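Local coordinates for beta-lactamase domain protein (Burkholderia ambifaria, PDB 5I0P), which probably acts as a zinc-dependent hydrolase of the metallo-beta-lactamase superfamily, binding two zinc ions in its active site, at residues Asn252-Ala255 with Leu256-Glu259; His341-Leu344 with Leu345-Ala348. All coordinates share one frame; numbering follows the deposited sequence.

Contact 1: Asn252-Ala255 with Leu256-Glu259; sequences NPLA and LYLE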
ATOM      1  N   ASN A 252      -4.945 -15.599   5.961  1.00 26.43           N
ATOM      2  CA  ASN A 252      -6.027 -14.808   6.537  1.00 29.96           C
ATOM      3  C   ASN A 252      -5.718 -13.308   6.421  1.00 34.17           C
ATOM      4  O   ASN A 252      -5.583 -12.608   7.434  1.00 29.64           O
ATOM      5  CB  ASN A 252      -6.272 -15.207   7.989  1.00 24.07           C
ATOM      6  CG  ASN A 252      -7.661 -14.827   8.464  1.00 28.61           C
ATOM      7  OD1 ASN A 252      -8.405 -14.124   7.757  1.00 28.02           O
ATOM      8  ND2 ASN A 252      -8.023 -15.278   9.665  1.00 25.14           N
ATOM      9  N   PRO A 253      -5.594 -12.781   5.194  1.00 22.57           N
ATOM     10  CA  PRO A 253      -5.196 -11.378   5.068  1.00 24.83           C
ATOM     11  C   PRO A 253      -6.221 -10.393   5.600  1.00 29.52           C
ATOM     12  O   PRO A 253      -5.827  -9.326   6.092  1.00 28.32           O
ATOM     13  CB  PRO A 253      -4.953 -11.210   3.557  1.00 27.34           C
ATOM     14  CG  PRO A 253      -5.733 -12.296   2.915  1.00 30.93           C
ATOM     15  CD  PRO A 253      -5.733 -13.433   3.872  1.00 22.70           C
ATOM     16  N   LEU A 254      -7.522 -10.693   5.533  1.00 32.23           N
ATOM     17  CA  LEU A 254      -8.477  -9.698   6.013  1.00 26.78           C
ATOM     18  C   LEU A 254      -8.431  -9.589   7.532  1.00 29.50           C
ATOM     19  O   LEU A 254      -8.533  -8.494   8.087  1.00 34.00           O
ATOM     20  CB  LEU A 254      -9.889 -10.019   5.522  1.00 30.94           C
ATOM     21  CG  LEU A 254     -11.024  -9.011   5.807  1.00 29.32           C
ATOM     22  CD1 LEU A 254     -10.677  -7.631   5.329  1.00 27.39           C
ATOM     23  CD2 LEU A 254     -12.336  -9.470   5.179  1.00 26.32           C
ATOM     24  N   ALA A 255      -8.289 -10.705   8.232  1.00 30.86           N
ATOM     25  CA  ALA A 255      -8.125 -10.580   9.671  1.00 35.32           C
ATOM     26  C   ALA A 255      -6.843  -9.814  10.022  1.00 33.71           C
ATOM     27  O   ALA A 255      -6.857  -8.946  10.896  1.00 35.70           O
ATOM     28  CB  ALA A 255      -8.148 -11.955  10.311  1.00 24.61           C
ATOM     29  N   LEU A 256      -5.728 -10.123   9.351  1.00 26.31           N
ATOM     30  CA  LEU A 256      -4.492  -9.379   9.573  1.00 32.84           C
ATOM     31  C   LEU A 256      -4.707  -7.890   9.332  1.00 34.44           C
ATOM     32  O   LEU A 256      -4.229  -7.045  10.100  1.00 32.86           O
ATOM     33  CB  LEU A 256      -3.382  -9.918   8.651  1.00 24.95           C
ATOM     34  CG  LEU A 256      -2.921 -11.334   9.019  1.00 26.64           C
ATOM     35  CD1 LEU A 256      -1.959 -11.976   7.994  1.00 22.52           C
ATOM     36  CD2 LEU A 256      -2.287 -11.241  10.369  1.00 23.32           C
ATOM     37  N   TYR A 257      -5.429  -7.555   8.259  1.00 28.29           N
ATOM     38  CA  TYR A 257      -5.633  -6.160   7.918  1.00 23.24           C
ATOM     39  C   TYR A 257      -6.496  -5.471   8.957  1.00 25.97           C
ATOM     40  O   TYR A 257      -6.183  -4.360   9.401  1.00 28.53           O
ATOM     41  CB  TYR A 257      -6.241  -6.046   6.538  1.00 30.13           C
ATOM     42  CG  TYR A 257      -6.595  -4.628   6.197  1.00 41.80           C
ATOM     43  CD1 TYR A 257      -5.600  -3.686   5.900  1.00 33.00           C
ATOM     44  CD2 TYR A 257      -7.940  -4.209   6.190  1.00 36.78           C
ATOM     45  CE1 TYR A 257      -5.946  -2.368   5.587  1.00 27.04           C
ATOM     46  CE2 TYR A 257      -8.280  -2.907   5.881  1.00 32.52           C
ATOM     47  CZ  TYR A 257      -7.285  -1.988   5.584  1.00 29.77           C
ATOM     48  OH  TYR A 257      -7.645  -0.686   5.287  1.00 29.71           O
ATOM     49  N   LEU A 258      -7.605  -6.108   9.337  1.00 26.29           N
ATOM     50  CA  LEU A 258      -8.484  -5.534  10.341  1.00 24.18           C
ATOM     51  C   LEU A 258      -7.756  -5.389  11.669  1.00 26.22           C
ATOM     52  O   LEU A 258      -8.046  -4.477  12.448  1.00 35.91           O
ATOM     53  CB  LEU A 258      -9.752  -6.392  10.482  1.00 28.67           C
ATOM     54  CG  LEU A 258     -10.642  -6.429   9.219  1.00 33.37           C
ATOM     55  CD1 LEU A 258     -11.833  -7.361   9.386  1.00 25.26           C
ATOM     56  CD2 LEU A 258     -11.082  -5.047   8.759  1.00 24.57           C
ATOM     57  N   GLU A 259      -6.836  -6.291  11.970  1.00 28.40           N
ATOM     58  CA  GLU A 259      -6.064  -6.129  13.191  1.00 30.29           C
ATOM     59  C   GLU A 259      -5.048  -4.999  13.042  1.00 27.87           C
ATOM     60  O   GLU A 259      -4.902  -4.175  13.942  1.00 33.15           O
ATOM     61  CB  GLU A 259      -5.393  -7.438  13.549  1.00 33.20           C
ATOM     62  CG  GLU A 259      -4.544  -7.426  14.799  1.00 52.35           C
ATOM     63  CD  GLU A 259      -3.763  -8.730  14.939  1.00 75.54           C
ATOM     64  OE1 GLU A 259      -3.540  -9.168  16.091  1.00 86.73           O
ATOM     65  OE2 GLU A 259      -3.399  -9.340  13.895  1.00 81.75           O
TER
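The short helix 253-260, with its N-cap Asn252, belongs to the metallo-beta-lactamase domain; it joins Leu254 to Leu258 and shows how a helix starts from a cap. The OD1 of Asn252 accepts a weak, long hydrogen bond from Ala255 N (3.5 Å), while Asn252 O takes Leu256 N at 3.1 Å in a nearly straight bond. From there the i to i+4 ladder runs on, Tyr257 N to Pro253 O, Leu258 N to Leu254 O at 2.8 Å, and Glu259 N to Ala255 O. Pro253, which has no N-H to give, fits the first turn, where no i-4 carbonyl of the helix calls for one and no preceding turn stands in the way of its ring.

The side chains meet one turn apart. Leu254 and Leu258 cross obliquely, Leu254 CG lying 4.0 Å from Leu258 CD1. Leu254 reaches this neighbour with its CG anti to the backbone N (chi1 -174°), which swings the branch forward along the helix. Leu254 CD1 also comes to 4.5 Å from Tyr257 CD2, a looser and oblique approach.

Tyr257 OH is hydrogen-bonded to Met233 O and Thr240 OG1, and its side chain lies about 5 Å from that of the zinc ligand His213. Leu254 packs against helices 284-308 and 333-347, Leu258 against His295 of helix 284-308, and Pro253 against the loop residues Val242 and Val244.

Contact 2: His341-Leu344 with Leu345-Ala348; sequences HLNL and LWLA
Asn343 and Trp346, three residues apart in the last turns of helix 333-347, run alongside each other in a common direction, an example of a polar amide sharing a helix face with an aromatic ring. The amide oxygen does the touching: Asn343 OD1 stands 3.4 Å from Trp346 CE3, with Asn343 CG 3.8 Å from that carbon. The approach to the benzene part of the indole is oblique, and the amide and ring planes are 54° apart. Trp346 carries its CG anti to the backbone N (chi1 167°), which directs the indole, and the turn about CB-CG (chi2 51°) brings CE3 and CZ3 to the amide. The other end of the amide is gripped twice, since Asn343 ND2 donates to the backbone oxygens of Ala251 and Pro249; these two bonds help fix its rotation.

Apolar packing adds Leu347, whose CD2 lies 4.0 Å above one face of the Trp346 ring, offset toward the rim. Leu347 CD1 is 4.4 Å from Asn343 CB, a loose approach.

Among the backbone bonds, Leu345 N to His341 O is long at 3.3 Å, whereas Trp346 N to Leu342 O and Leu347 N to Asn343 O (2.7 Å) are short. The last of the series, Ala348 N to Leu344 O, is the most bent at the hydrogen.

Around the turn, Arg353 of strand 352-355 makes a cation-pi contact with Trp346, while Leu342 packs on helix 313-320 and joins Leu345 against Val302 of helix 284-308. His341 and Leu344 face helix 253-260 through Leu254, with His341 also meeting Met320 of helix 313-320 and Arg298 of helix 284-308.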
ATOM      1  N   HIS A 341     -12.391 -13.116   2.255  1.00 28.52           N
ATOM      2  CA  HIS A 341     -13.554 -13.100   3.144  1.00 30.97           C
ATOM      3  C   HIS A 341     -13.948 -14.509   3.560  1.00 29.66           C
ATOM      4  O   HIS A 341     -14.312 -14.749   4.721  1.00 25.28           O
ATOM      5  CB  HIS A 341     -14.731 -12.386   2.466  1.00 28.64           C
ATOM      6  CG  HIS A 341     -14.467 -10.939   2.226  1.00 31.38           C
ATOM      7  ND1 HIS A 341     -13.629 -10.505   1.218  1.00 37.97           N
ATOM      8  CD2 HIS A 341     -14.793  -9.839   2.946  1.00 37.53           C
ATOM      9  CE1 HIS A 341     -13.498  -9.188   1.293  1.00 40.32           C
ATOM     10  NE2 HIS A 341     -14.184  -8.758   2.339  1.00 40.06           N
ATOM     11  N   LEU A 342     -13.899 -15.454   2.623  1.00 25.37           N
ATOM     12  CA  LEU A 342     -14.195 -16.833   2.973  1.00 24.24           C
ATOM     13  C   LEU A 342     -13.200 -17.376   3.992  1.00 30.47           C
ATOM     14  O   LEU A 342     -13.600 -18.058   4.940  1.00 27.29           O
ATOM     15  CB  LEU A 342     -14.213 -17.701   1.726  1.00 31.42           C
ATOM     16  CG  LEU A 342     -15.424 -17.487   0.827  1.00 27.45           C
ATOM     17  CD1 LEU A 342     -15.153 -18.068  -0.570  1.00 26.21           C
ATOM     18  CD2 LEU A 342     -16.635 -18.133   1.454  1.00 24.82           C
ATOM     19  N   ASN A 343     -11.895 -17.082   3.816  1.00 33.06           N
ATOM     20  CA  ASN A 343     -10.881 -17.622   4.733  1.00 25.11           C
ATOM     21  C   ASN A 343     -11.012 -17.035   6.131  1.00 25.47           C
ATOM     22  O   ASN A 343     -10.730 -17.711   7.123  1.00 35.46           O
ATOM     23  CB  ASN A 343      -9.475 -17.375   4.205  1.00 26.59           C
ATOM     24  CG  ASN A 343      -9.038 -18.448   3.285  1.00 32.69           C
ATOM     25  OD1 ASN A 343      -9.874 -19.278   2.877  1.00 35.86           O
ATOM     26  ND2 ASN A 343      -7.750 -18.453   2.917  1.00 28.56           N
ATOM     27  N   LEU A 344     -11.399 -15.776   6.239  1.00 25.93           N
ATOM     28  CA  LEU A 344     -11.576 -15.212   7.567  1.00 26.73           C
ATOM     29  C   LEU A 344     -12.669 -15.967   8.314  1.00 31.76           C
ATOM     30  O   LEU A 344     -12.480 -16.382   9.469  1.00 32.42           O
ATOM     31  CB  LEU A 344     -11.886 -13.718   7.460  1.00 27.78           C
ATOM     32  CG  LEU A 344     -12.067 -12.861   8.705  1.00 34.58           C
ATOM     33  CD1 LEU A 344     -11.963 -11.378   8.298  1.00 35.79           C
ATOM     34  CD2 LEU A 344     -13.400 -13.111   9.446  1.00 28.83           C
ATOM     35  N   LEU A 345     -13.819 -16.167   7.650  1.00 26.70           N
ATOM     36  CA  LEU A 345     -14.933 -16.875   8.270  1.00 26.26           C
ATOM     37  C   LEU A 345     -14.543 -18.315   8.539  1.00 26.39           C
ATOM     38  O   LEU A 345     -14.841 -18.885   9.602  1.00 27.30           O
ATOM     39  CB  LEU A 345     -16.165 -16.814   7.349  1.00 32.46           C
ATOM     40  CG  LEU A 345     -16.759 -15.439   6.968  1.00 35.81           C
ATOM     41  CD1 LEU A 345     -17.707 -15.524   5.776  1.00 25.36           C
ATOM     42  CD2 LEU A 345     -17.439 -14.743   8.152  1.00 32.68           C
ATOM     43  N   TRP A 346     -13.804 -18.898   7.609  1.00 27.71           N
ATOM     44  CA  TRP A 346     -13.371 -20.263   7.792  1.00 24.45           C
ATOM     45  C   TRP A 346     -12.430 -20.360   8.984  1.00 31.94           C
ATOM     46  O   TRP A 346     -12.650 -21.168   9.897  1.00 38.24           O
ATOM     47  CB  TRP A 346     -12.742 -20.761   6.493  1.00 24.08           C
ATOM     48  CG  TRP A 346     -11.981 -22.040   6.623  1.00 32.69           C
ATOM     49  CD1 TRP A 346     -12.407 -23.204   7.187  1.00 29.33           C
ATOM     50  CD2 TRP A 346     -10.648 -22.280   6.164  1.00 34.22           C
ATOM     51  NE1 TRP A 346     -11.420 -24.157   7.104  1.00 26.92           N
ATOM     52  CE2 TRP A 346     -10.331 -23.617   6.483  1.00 26.97           C
ATOM     53  CE3 TRP A 346      -9.697 -21.496   5.500  1.00 26.11           C
ATOM     54  CZ2 TRP A 346      -9.092 -24.191   6.173  1.00 33.21           C
ATOM     55  CZ3 TRP A 346      -8.455 -22.063   5.209  1.00 35.64           C
ATOM     56  CH2 TRP A 346      -8.171 -23.398   5.540  1.00 30.75           C
ATOM     57  N   LEU A 347     -11.398 -19.519   9.023  1.00 27.11           N
ATOM     58  CA  LEU A 347     -10.451 -19.640  10.133  1.00 28.31           C
ATOM     59  C   LEU A 347     -11.078 -19.239  11.468  1.00 31.21           C
ATOM     60  O   LEU A 347     -10.580 -19.654  12.519  1.00 34.92           O
ATOM     61  CB  LEU A 347      -9.184 -18.838   9.835  1.00 29.34           C
ATOM     62  CG  LEU A 347      -8.517 -19.465   8.607  1.00 28.97           C
ATOM     63  CD1 LEU A 347      -7.489 -18.591   7.947  1.00 30.01           C
ATOM     64  CD2 LEU A 347      -7.905 -20.779   9.029  1.00 40.24           C
ATOM     65  N   ALA A 348     -12.182 -18.485  11.455  1.00 33.52           N
ATOM     66  CA  ALA A 348     -12.891 -18.129  12.683  1.00 30.03           C
ATOM     67  C   ALA A 348     -13.848 -19.215  13.160  1.00 36.71           C
ATOM     68  O   ALA A 348     -14.469 -19.058  14.209  1.00 39.60           O
ATOM     69  CB  ALA A 348     -13.664 -16.838  12.494  1.00 29.68           C
TER

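Contacts 1 and 2 illustrate how short helical turns from separate sequence families can pack into one interface. Contact 1 comes first along the chain, spanning nearly all of the short helix 253-260 in the metallo-beta-lactamase range; contact 2 follows near the end of helix 333-347, in the C-terminal range of the HTH clan. Their centres are 10 Å apart, and they touch directly: Leu254 CD2 packs 3.3 Å from His341 CD2, and Asn252 CB lies 3.6 Å from Leu347 CD1. Both also lean on the long helix 284-308. The junction therefore ties the C-terminal helices to the domain that carries the zinc site.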